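Local coordinates for uncharacterized protein (Nostoc punctiforme, PDB 2QDR), which is of unknown function but is a putative dioxygenase of the cupin clan, built on a double-stranded beta-helix fold, at residues D57-M62 and T93-L98; G66-G71 and I76-R81; R82-H87 and D259-C264; E155-E160 and E241-T246. All blocks are in the same frame, centred on the assembly; numbering follows the deposited sequence. Where two conformers were deposited one is given.

Contact 1 of 4, residues D57-M62 and T93-L98; sequences DTNTVM and TSRVVL
Thr58 and Arg95 are the closest pair of backbones, with CA atoms 7.8 Å apart, a separation that calls for a long side chain rather than main-chain pairing. Arg95 supplies it. Its CG stands anti to the backbone N (chi1 -176°) and the chain runs extended to NE, so that the guanidinium is carried from the strand to the start of the loop. Arg95 NH1 then donates to Asn59 OD1 over 3.2 Å. The acceptor lies close to the guanidinium plane, yet the donor approaches from above the plane of the amide, and the two flat groups are turned 50° from each other. A weak second bond of 3.4 Å from Arg95 NH2 ends on the same Asn59 OD1, so one carbonyl oxygen accepts from both terminal nitrogens, unequally. The reach appears to join two cupin-like halves: strand 93-98 belongs to the N-terminal one, while loop 57-62 follows strand 54-57, at the edge of the C-terminal sheet. The loop is shaped from within: Asp57 OD1 accepts from Asn59 N at 3.1 Å, an Asx turn, and Thr60 OG1 donates to Asp57 O at 2.9 Å. Thr58 OG1 comes near Arg95 NH1 obliquely, at an angle too poor for a bond, and is paired instead with Asp259 O. Arg95 is buried, and its NH2 also forms a salt bridge with Glu155, which probably offsets part of its charge.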
# COMPACT_ATOMS: atom_id res chain seq x y z
N ASP A 57 21.89 -27.61 -25.82
CA ASP A 57 22.55 -28.17 -24.67
C ASP A 57 24.02 -27.80 -24.78
O ASP A 57 24.66 -28.16 -25.76
CB ASP A 57 22.36 -29.70 -24.66
CG ASP A 57 22.90 -30.38 -23.40
OD1 ASP A 57 23.37 -29.71 -22.45
OD2 ASP A 57 22.84 -31.63 -23.36
N THR A 58 24.54 -27.08 -23.79
CA THR A 58 25.96 -26.69 -23.78
C THR A 58 26.89 -27.91 -23.57
O THR A 58 28.06 -27.84 -23.96
CB THR A 58 26.28 -25.58 -22.73
OG1 THR A 58 25.94 -26.03 -21.41
CG2 THR A 58 25.50 -24.31 -23.06
N ASN A 59 26.38 -28.99 -22.97
CA ASN A 59 27.16 -30.22 -22.79
C ASN A 59 27.66 -30.75 -24.14
O ASN A 59 28.81 -31.17 -24.24
CB ASN A 59 26.33 -31.34 -22.12
CG ASN A 59 25.94 -31.04 -20.67
OD1 ASN A 59 26.70 -30.47 -19.90
ND2 ASN A 59 24.77 -31.51 -20.29
N THR A 60 26.80 -30.71 -25.16
CA THR A 60 27.13 -31.19 -26.51
C THR A 60 27.95 -30.21 -27.38
O THR A 60 28.38 -30.58 -28.47
CB THR A 60 25.85 -31.59 -27.29
OG1 THR A 60 25.03 -30.44 -27.52
CG2 THR A 60 25.06 -32.65 -26.51
N VAL A 61 28.14 -28.97 -26.91
CA VAL A 61 28.96 -27.99 -27.63
C VAL A 61 30.38 -28.47 -27.44
O VAL A 61 30.74 -28.90 -26.34
CB VAL A 61 28.82 -26.56 -27.10
CG1 VAL A 61 29.83 -25.60 -27.78
CG2 VAL A 61 27.40 -26.04 -27.29
N MSE A 62 31.18 -28.36 -28.50
CA MSE A 62 32.56 -28.87 -28.40
C MSE A 62 33.43 -28.01 -27.47
O MSE A 62 33.44 -26.78 -27.50
CB MSE A 62 33.22 -29.09 -29.76
CG MSE A 62 34.56 -29.81 -29.58
SE MSE A 62 35.03 -30.91 -31.06
CE MSE A 62 33.52 -32.21 -31.01
N THR A 93 30.02 -15.17 -25.50
CA THR A 93 29.53 -15.81 -24.28
C THR A 93 30.03 -17.23 -24.39
O THR A 93 29.95 -17.84 -25.46
CB THR A 93 28.00 -15.78 -24.13
OG1 THR A 93 27.57 -14.42 -24.00
CG2 THR A 93 27.57 -16.56 -22.88
N SER A 94 30.56 -17.76 -23.29
CA SER A 94 31.11 -19.11 -23.30
C SER A 94 31.17 -19.74 -21.92
O SER A 94 31.14 -19.05 -20.90
CB SER A 94 32.48 -19.10 -23.97
OG SER A 94 33.30 -18.09 -23.42
N ARG A 95 31.23 -21.07 -21.92
CA ARG A 95 31.29 -21.87 -20.72
C ARG A 95 32.73 -22.36 -20.64
O ARG A 95 33.15 -23.20 -21.44
CB ARG A 95 30.31 -23.01 -20.83
CG ARG A 95 30.19 -23.90 -19.62
CD ARG A 95 29.31 -25.06 -20.00
NE ARG A 95 29.14 -26.06 -18.96
CZ ARG A 95 28.60 -27.26 -19.16
NH1 ARG A 95 28.19 -27.65 -20.37
NH2 ARG A 95 28.50 -28.11 -18.15
N VAL A 96 33.49 -21.79 -19.70
CA VAL A 96 34.90 -22.14 -19.53
C VAL A 96 35.07 -23.02 -18.30
O VAL A 96 34.22 -22.99 -17.41
CB VAL A 96 35.85 -20.89 -19.43
CG1 VAL A 96 35.73 -20.02 -20.69
CG2 VAL A 96 35.59 -20.04 -18.18
N VAL A 97 36.14 -23.81 -18.28
CA VAL A 97 36.44 -24.67 -17.14
C VAL A 97 37.90 -24.47 -16.78
O VAL A 97 38.79 -24.82 -17.57
CB VAL A 97 36.16 -26.15 -17.41
CG1 VAL A 97 36.46 -27.01 -16.16
CG2 VAL A 97 34.71 -26.32 -17.88
N LEU A 98 38.14 -23.90 -15.60
CA LEU A 98 39.47 -23.65 -15.10
C LEU A 98 39.90 -24.83 -14.22
O LEU A 98 39.12 -25.27 -13.38
CB LEU A 98 39.48 -22.35 -14.30
CG LEU A 98 39.00 -21.11 -15.04
CD1 LEU A 98 39.09 -19.90 -14.14
CD2 LEU A 98 39.78 -20.85 -16.33

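Contact 2 of 4, residues G66-G71 and I76-R81; sequences GWRVRG and IAPGSR
Trp67 and Arg81 cross obliquely, ring and guanidinium planes 34° apart, each laying part of itself over a face of the other. Arg81 CD sits above the five-membered ring of Trp67, 3.9 Å from its centroid, in a CH-pi contact. The Arg81 chain bends at its third torsion (chi3 67°), and this brings the guanidinium round until Trp67 NE1 lies over its face, towards the rim. Trp67 NE1 and Arg81 NH1 are 3.3 Å apart, but both are donors and the approach is packing alone. At the ring's edge, near its plane, is Gly79 CA; a CB on Gly79 would fall only 3.6 Å from Trp67 CE3. Trimming Arg81 to an alanine removes CD and the guanidinium, and would probably uncover much of that face of Trp67, about the five-membered ring and NE1, and leave the indole less firmly held. Arg68 runs side by side with Pro78, Arg68 NH1 resting 3.6 Å from Pro78 CB. In the backbone, Trp67 N donates to Gly79 O at 2.7 Å, and Gly79 N returns a bond of 2.9 Å to Trp67 O. Trp158 meets the indole edge-to-face from the same sheet. Gly66, with its positive phi of 67°, and Trp67 both face Gly79: a G1 beta bulge, set in the antiparallel hairpin of strands 64-67 and 79-86.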
# COMPACT_ATOMS: atom_id res chain seq x y z
N GLY A 66 43.00 -26.40 -23.86
CA GLY A 66 44.13 -25.50 -24.06
C GLY A 66 43.78 -24.03 -24.30
O GLY A 66 44.57 -23.32 -24.93
N TRP A 67 42.61 -23.59 -23.83
CA TRP A 67 42.19 -22.21 -23.99
C TRP A 67 42.98 -21.32 -23.05
O TRP A 67 43.27 -21.70 -21.91
CB TRP A 67 40.70 -22.06 -23.71
CG TRP A 67 40.23 -20.64 -23.72
CD1 TRP A 67 40.02 -19.86 -24.82
CD2 TRP A 67 39.89 -19.85 -22.59
NE1 TRP A 67 39.57 -18.62 -24.44
CE2 TRP A 67 39.49 -18.58 -23.07
CE3 TRP A 67 39.90 -20.08 -21.21
CZ2 TRP A 67 39.09 -17.55 -22.22
CZ3 TRP A 67 39.50 -19.05 -20.37
CH2 TRP A 67 39.10 -17.81 -20.88
N ARG A 68 43.31 -20.12 -23.53
CA ARG A 68 44.10 -19.17 -22.78
C ARG A 68 43.74 -17.76 -23.27
O ARG A 68 43.56 -17.57 -24.47
CB ARG A 68 45.56 -19.47 -23.07
CG ARG A 68 46.58 -18.93 -22.09
CD ARG A 68 48.01 -19.22 -22.56
NE ARG A 68 48.15 -20.58 -23.11
CZ ARG A 68 48.22 -21.72 -22.42
NH1 ARG A 68 48.12 -21.75 -21.10
NH2 ARG A 68 48.36 -22.88 -23.08
N VAL A 69 43.60 -16.80 -22.35
CA VAL A 69 43.25 -15.42 -22.73
C VAL A 69 44.44 -14.78 -23.44
O VAL A 69 45.56 -14.88 -22.96
CB VAL A 69 42.84 -14.58 -21.51
CG1 VAL A 69 42.56 -13.11 -21.92
CG2 VAL A 69 41.62 -15.17 -20.84
N ARG A 70 44.19 -14.14 -24.59
CA ARG A 70 45.27 -13.51 -25.39
C ARG A 70 46.00 -12.48 -24.54
O ARG A 70 45.36 -11.70 -23.83
CB ARG A 70 44.72 -12.90 -26.70
CG ARG A 70 45.81 -12.44 -27.71
CD ARG A 70 45.24 -11.97 -29.06
N GLY A 71 47.34 -12.53 -24.55
CA GLY A 71 48.18 -11.62 -23.76
C GLY A 71 48.64 -12.20 -22.42
O GLY A 71 49.59 -11.69 -21.84
N ILE A 76 51.07 -19.91 -17.69
CA ILE A 76 49.82 -20.04 -16.94
C ILE A 76 49.08 -21.30 -17.36
O ILE A 76 49.16 -21.70 -18.52
CB ILE A 76 48.92 -18.75 -17.08
CG1 ILE A 76 49.66 -17.47 -16.63
CG2 ILE A 76 47.58 -18.91 -16.33
CD1 ILE A 76 50.19 -17.44 -15.19
N ALA A 77 48.40 -21.97 -16.42
CA ALA A 77 47.67 -23.19 -16.72
C ALA A 77 46.52 -22.87 -17.66
O ALA A 77 45.87 -21.84 -17.49
CB ALA A 77 47.16 -23.83 -15.45
N PRO A 78 46.26 -23.74 -18.65
CA PRO A 78 45.16 -23.47 -19.57
C PRO A 78 43.82 -24.00 -19.07
O PRO A 78 43.76 -24.90 -18.23
CB PRO A 78 45.57 -24.25 -20.81
CG PRO A 78 46.24 -25.47 -20.25
CD PRO A 78 46.93 -25.02 -18.98
N GLY A 79 42.75 -23.44 -19.61
CA GLY A 79 41.38 -23.84 -19.29
C GLY A 79 40.82 -24.44 -20.56
O GLY A 79 41.57 -24.65 -21.53
N SER A 80 39.53 -24.73 -20.55
CA SER A 80 38.82 -25.27 -21.70
C SER A 80 37.76 -24.26 -22.01
O SER A 80 37.44 -23.44 -21.15
CB SER A 80 38.17 -26.60 -21.37
OG SER A 80 37.05 -26.41 -20.53
N ARG A 81 37.19 -24.31 -23.22
CA ARG A 81 36.12 -23.38 -23.59
C ARG A 81 35.12 -23.96 -24.58
O ARG A 81 35.49 -24.61 -25.55
CB ARG A 81 36.68 -22.08 -24.18
CG ARG A 81 35.58 -21.02 -24.41
CD ARG A 81 36.10 -19.68 -24.85
NE ARG A 81 36.69 -19.71 -26.19
CZ ARG A 81 37.14 -18.64 -26.85
NH1 ARG A 81 37.09 -17.41 -26.32
NH2 ARG A 81 37.66 -18.81 -28.07

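Contact 3 of 4, residues R82-H87 and D259-C264; sequences RLLTWH and DHYWYC
The ring of Tyr261 takes Leu84 CD2 over one face and Thr85 CG2 at its edge, two neighbouring residues thus gripping one aromatic from different directions. Leu84 CD2 lies 3.8 Å from the Tyr261 ring centroid, 24° off the normal and displaced towards Tyr261 CD2, a CH-pi contact. Thr85 CG2 comes to 3.6 Å from Tyr261 CE1, close to the ring plane. Thr85 CG2 also lies 3.9 Å from Tyr263 CB, oblique to that ring. Thr85 holds its OG1 between its own backbone N and carbonyl carbon (chi1 59°), which brings the hydroxyl to the end of the tyrosine, where OG1 donates to Tyr261 OH over 3.0 Å. Tyr261 OH is in turn hydrogen-bonded to Glu241 OE1, so this buried phenol has a partner on each of two strands. A phenylalanine in place of Tyr261 keeps a face for Leu84 but would probably leave Thr85 OG1 and Glu241 OE1 without the hydroxyl they share. Adjacent residues of a regular strand point to opposite faces; here a classic beta bulge, in which Leu84 and Thr85 both face Thr93, lets both side chains turn to the same partner. The axes of strands 82-86 and 260-264 run nearly parallel, 17° apart, at a closest approach of 8.2 Å, the strands facing each other across the buried interface of two sheets, probably of two cupin-like halves. Strand 82-86 is flanked in its sheet by strands 41-42 and 92-98, whereas strand 260-264 lies between strands 54-57 and 240-245 in the facing one.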
# COMPACT_ATOMS: atom_id res chain seq x y z
N ARG A 82 33.84 -23.71 -24.27
CA ARG A 82 32.69 -24.08 -25.07
C ARG A 82 32.14 -22.74 -25.49
O ARG A 82 31.59 -22.03 -24.66
CB ARG A 82 31.69 -24.95 -24.29
CG ARG A 82 32.12 -26.40 -24.36
CD ARG A 82 31.44 -27.38 -23.44
NE ARG A 82 31.93 -27.25 -22.07
CZ ARG A 82 31.76 -28.14 -21.09
NH1 ARG A 82 31.12 -29.30 -21.30
NH2 ARG A 82 32.27 -27.89 -19.88
N LEU A 83 32.36 -22.37 -26.75
CA LEU A 83 31.93 -21.09 -27.28
C LEU A 83 30.44 -21.15 -27.66
O LEU A 83 30.08 -21.77 -28.66
CB LEU A 83 32.82 -20.74 -28.47
CG LEU A 83 32.77 -19.30 -29.00
CD1 LEU A 83 33.39 -18.32 -28.01
CD2 LEU A 83 33.51 -19.22 -30.33
N LEU A 84 29.59 -20.51 -26.86
CA LEU A 84 28.12 -20.51 -27.07
C LEU A 84 27.64 -19.58 -28.18
O LEU A 84 26.94 -20.02 -29.11
CB LEU A 84 27.41 -20.16 -25.75
CG LEU A 84 27.30 -21.23 -24.64
CD1 LEU A 84 28.47 -22.17 -24.51
CD2 LEU A 84 27.02 -20.55 -23.28
N THR A 85 27.95 -18.29 -28.06
CA THR A 85 27.59 -17.28 -29.06
C THR A 85 28.69 -16.26 -29.17
O THR A 85 29.42 -16.04 -28.21
CB THR A 85 26.29 -16.48 -28.76
OG1 THR A 85 26.42 -15.80 -27.50
CG2 THR A 85 25.09 -17.38 -28.73
N TRP A 86 28.84 -15.68 -30.36
CA TRP A 86 29.86 -14.66 -30.58
C TRP A 86 29.57 -13.81 -31.81
O TRP A 86 28.75 -14.18 -32.65
CB TRP A 86 31.26 -15.28 -30.72
CG TRP A 86 31.49 -16.13 -31.94
CD1 TRP A 86 32.14 -15.75 -33.08
CD2 TRP A 86 31.09 -17.49 -32.14
NE1 TRP A 86 32.17 -16.79 -33.98
CE2 TRP A 86 31.53 -17.87 -33.42
CE3 TRP A 86 30.40 -18.42 -31.36
CZ2 TRP A 86 31.31 -19.15 -33.93
CZ3 TRP A 86 30.19 -19.69 -31.86
CH2 TRP A 86 30.64 -20.04 -33.14
N HIS A 87 30.25 -12.67 -31.86
CA HIS A 87 30.16 -11.72 -32.96
C HIS A 87 31.60 -11.54 -33.41
O HIS A 87 32.51 -11.70 -32.60
CB HIS A 87 29.48 -10.41 -32.54
CG HIS A 87 29.31 -9.42 -33.65
ND1 HIS A 87 29.89 -8.18 -33.64
CD2 HIS A 87 28.67 -9.53 -34.84
CE1 HIS A 87 29.59 -7.54 -34.76
NE2 HIS A 87 28.85 -8.34 -35.51
N ASP A 259 22.07 -26.71 -17.64
CA ASP A 259 23.17 -26.54 -18.61
C ASP A 259 22.74 -26.21 -20.07
O ASP A 259 23.59 -26.16 -20.95
CB ASP A 259 24.20 -27.71 -18.55
CG ASP A 259 24.83 -27.88 -17.17
OD1 ASP A 259 25.02 -26.89 -16.43
OD2 ASP A 259 25.17 -29.02 -16.83
N HIS A 260 21.45 -25.97 -20.31
CA HIS A 260 20.98 -25.58 -21.66
C HIS A 260 21.08 -24.06 -21.73
O HIS A 260 20.90 -23.37 -20.72
CB HIS A 260 19.57 -26.06 -21.96
CG HIS A 260 19.48 -27.52 -22.28
ND1 HIS A 260 19.07 -27.99 -23.51
CD2 HIS A 260 19.82 -28.61 -21.55
CE1 HIS A 260 19.11 -29.31 -23.51
NE2 HIS A 260 19.57 -29.71 -22.33
N TYR A 261 21.36 -23.56 -22.91
CA TYR A 261 21.51 -22.13 -23.15
C TYR A 261 20.64 -21.66 -24.31
O TYR A 261 20.27 -22.45 -25.17
CB TYR A 261 22.99 -21.86 -23.46
CG TYR A 261 23.34 -20.48 -24.00
CD1 TYR A 261 23.30 -20.25 -25.37
CD2 TYR A 261 23.73 -19.45 -23.17
CE1 TYR A 261 23.62 -19.03 -25.89
CE2 TYR A 261 24.06 -18.20 -23.69
CZ TYR A 261 24.01 -18.01 -25.06
OH TYR A 261 24.32 -16.80 -25.62
N TRP A 262 20.30 -20.37 -24.31
CA TRP A 262 19.52 -19.81 -25.40
C TRP A 262 20.03 -18.44 -25.85
O TRP A 262 20.80 -17.78 -25.14
CB TRP A 262 18.04 -19.72 -25.04
CG TRP A 262 17.67 -18.79 -23.97
CD1 TRP A 262 17.33 -17.49 -24.10
CD2 TRP A 262 17.53 -19.11 -22.59
NE1 TRP A 262 17.01 -16.95 -22.88
CE2 TRP A 262 17.13 -17.93 -21.94
CE3 TRP A 262 17.72 -20.27 -21.84
CZ2 TRP A 262 16.90 -17.89 -20.56
CZ3 TRP A 262 17.51 -20.22 -20.49
CH2 TRP A 262 17.10 -19.04 -19.86
N TYR A 263 19.61 -18.08 -27.05
CA TYR A 263 19.93 -16.82 -27.69
C TYR A 263 18.74 -16.42 -28.55
O TYR A 263 18.35 -17.16 -29.44
CB TYR A 263 21.20 -16.92 -28.55
CG TYR A 263 21.47 -15.65 -29.33
CD1 TYR A 263 21.97 -14.53 -28.70
CD2 TYR A 263 21.23 -15.58 -30.70
CE1 TYR A 263 22.24 -13.35 -29.41
CE2 TYR A 263 21.48 -14.41 -31.42
CZ TYR A 263 21.98 -13.30 -30.77
OH TYR A 263 22.24 -12.15 -31.48
N CYS A 264 18.17 -15.27 -28.25
CA CYS A 264 17.02 -14.76 -28.95
C CYS A 264 17.34 -13.35 -29.42
O CYS A 264 17.29 -12.42 -28.62
CB CYS A 264 15.83 -14.74 -28.00
SG CYS A 264 15.52 -16.35 -27.25

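Contact 4 of 4, residues E155-E160 and E241-T246; sequences EILWME and EGYCLT
Leu157 sets its CG anti to the carbonyl carbon (chi1 -65°), and Tyr243 swings its own CG anti to the backbone N (chi1 -168°); these torsions bring a methyl and a ring face together between two strands whose CA atoms are 8.8 Å apart at this pair. Leu157 CD2 is the atom that meets the ring, 4.0 Å from the Tyr243 centroid and 23° off the normal, shifted to the rim so that Tyr243 CD2 is its nearest atom at 3.6 Å. The other branch, Leu157 CD1, rests 4.0 Å from Tyr243 CB, so the two branches touch the ring face and its CB respectively. Further along, the backbones spread to 11.3 Å between the CA atoms of Met159 and Glu241, and longer side chains are needed: the selenium of selenomethionine Met159 comes to 4.3 Å from Glu241 OE2. This is buried packing where the sheet of the N-terminal cupin-like half faces that of the C-terminal half, consistent with a two-domain (bicupin) arrangement, with Phe282 of strand 279-285 touching both Leu157 and Met159. The polar ends look to other strands: Tyr243 OH bonds to Asp259 OD1, and the buried Glu241 is met by Tyr261 OH, Thr93 OG1 and a salt bridge from Arg284. Between these segments, then, cohesion rests on dispersion and CH-pi contact, while the directional bonding that fixes the tyrosine and the carboxylate comes from their surroundings.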
# COMPACT_ATOMS: atom_id res chain seq x y z
N GLU A 155 33.63 -23.99 -13.04
CA GLU A 155 32.95 -23.72 -14.32
C GLU A 155 32.33 -22.34 -14.24
O GLU A 155 31.66 -22.02 -13.25
CB GLU A 155 31.92 -24.78 -14.66
CG GLU A 155 32.54 -26.17 -14.72
CD GLU A 155 31.66 -27.21 -15.37
OE1 GLU A 155 30.82 -26.85 -16.22
OE2 GLU A 155 31.86 -28.40 -15.05
N ILE A 156 32.54 -21.54 -15.29
CA ILE A 156 32.11 -20.16 -15.33
C ILE A 156 31.54 -19.68 -16.66
O ILE A 156 32.02 -20.09 -17.72
CB ILE A 156 33.36 -19.24 -15.12
CG1 ILE A 156 34.27 -19.72 -13.98
CG2 ILE A 156 32.97 -17.77 -14.85
CD1 ILE A 156 35.53 -18.88 -13.78
N LEU A 157 30.53 -18.81 -16.61
CA LEU A 157 29.98 -18.20 -17.80
C LEU A 157 30.90 -17.01 -18.03
O LEU A 157 30.86 -16.04 -17.28
CB LEU A 157 28.53 -17.74 -17.65
CG LEU A 157 27.47 -18.82 -17.44
CD1 LEU A 157 26.11 -18.18 -17.19
CD2 LEU A 157 27.41 -19.79 -18.62
N TRP A 158 31.77 -17.12 -19.03
CA TRP A 158 32.75 -16.09 -19.37
C TRP A 158 32.17 -15.22 -20.46
O TRP A 158 31.99 -15.68 -21.59
CB TRP A 158 34.04 -16.76 -19.82
CG TRP A 158 35.19 -15.86 -20.03
CD1 TRP A 158 35.54 -15.21 -21.18
CD2 TRP A 158 36.20 -15.54 -19.06
NE1 TRP A 158 36.70 -14.50 -20.98
CE2 TRP A 158 37.12 -14.68 -19.69
CE3 TRP A 158 36.41 -15.90 -17.73
CZ2 TRP A 158 38.24 -14.16 -19.02
CZ3 TRP A 158 37.52 -15.39 -17.06
CH2 TRP A 158 38.42 -14.52 -17.71
N MSE A 159 31.89 -13.96 -20.14
CA MSE A 159 31.25 -13.01 -21.07
C MSE A 159 32.10 -11.79 -21.46
O MSE A 159 32.18 -10.82 -20.72
CB MSE A 159 29.93 -12.56 -20.43
CG MSE A 159 28.90 -13.66 -20.39
SE MSE A 159 27.45 -13.39 -19.16
CE MSE A 159 28.39 -13.66 -17.48
N GLU A 160 32.71 -11.86 -22.64
CA GLU A 160 33.55 -10.79 -23.19
C GLU A 160 32.62 -9.86 -23.96
O GLU A 160 32.04 -10.29 -24.94
CB GLU A 160 34.61 -11.38 -24.11
CG GLU A 160 35.47 -12.47 -23.45
CD GLU A 160 36.53 -13.05 -24.37
OE1 GLU A 160 36.69 -12.57 -25.52
OE2 GLU A 160 37.21 -13.99 -23.94
N GLU A 241 19.73 -13.53 -23.88
CA GLU A 241 20.42 -14.81 -23.83
C GLU A 241 20.27 -15.28 -22.41
O GLU A 241 19.97 -14.49 -21.53
CB GLU A 241 21.90 -14.74 -24.21
CG GLU A 241 22.82 -14.00 -23.24
CD GLU A 241 24.30 -14.16 -23.60
OE1 GLU A 241 24.65 -14.51 -24.75
OE2 GLU A 241 25.13 -13.94 -22.72
N GLY A 242 20.46 -16.57 -22.19
CA GLY A 242 20.36 -17.11 -20.85
C GLY A 242 20.85 -18.52 -20.72
O GLY A 242 21.03 -19.21 -21.73
N TYR A 243 21.06 -18.95 -19.47
CA TYR A 243 21.56 -20.27 -19.15
C TYR A 243 20.72 -20.84 -18.03
O TYR A 243 20.43 -20.14 -17.05
CB TYR A 243 23.00 -20.14 -18.71
CG TYR A 243 23.79 -21.42 -18.59
CD1 TYR A 243 23.82 -22.14 -17.41
CD2 TYR A 243 24.59 -21.86 -19.64
CE1 TYR A 243 24.59 -23.29 -17.30
CE2 TYR A 243 25.37 -23.00 -19.54
CZ TYR A 243 25.37 -23.72 -18.37
OH TYR A 243 26.13 -24.87 -18.28
N CYS A 244 20.31 -22.10 -18.16
CA CYS A 244 19.49 -22.78 -17.16
C CYS A 244 20.39 -23.41 -16.10
O CYS A 244 21.18 -24.30 -16.41
CB CYS A 244 18.61 -23.84 -17.79
SG CYS A 244 17.74 -24.81 -16.54
N LEU A 245 20.21 -23.00 -14.85
CA LEU A 245 21.00 -23.47 -13.71
C LEU A 245 20.38 -24.64 -12.97
O LEU A 245 21.10 -25.47 -12.44
CB LEU A 245 21.26 -22.29 -12.76
CG LEU A 245 22.00 -21.09 -13.39
CD1 LEU A 245 21.97 -19.85 -12.49
CD2 LEU A 245 23.45 -21.44 -13.76
N THR A 246 19.05 -24.69 -12.92
CA THR A 246 18.36 -25.79 -12.26
C THR A 246 16.90 -25.86 -12.75
O THR A 246 16.36 -24.88 -13.25
CB THR A 246 18.48 -25.69 -10.70
OG1 THR A 246 18.21 -26.97 -10.13
CG2 THR A 246 17.54 -24.66 -10.12

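How the contacts relate
From the N terminus, the loop 57-62 is the first segment, and contact 1 closes on it when strand 93-98 arrives. Nested within that loop, contact 2 closes the short hairpin of 66-71 and 76-81. Contact 3 also opens inside it, at 82-87, but closes only at 259-264, so contacts 1 and 3 cross. Contact 4 is nested inside contact 3, follows contact 1 in series and joins 155-160 to 241-246. Contact 2 stays within the sheet of strands 79-86, 92-98 and 154-160. Contacts 1, 3 and 4 tie it to strands 240-245 and 260-264 or an adjoining loop, joining what appear to be the N- and C-terminal cupin-like halves; their centres lie 8 to 9 Å apart.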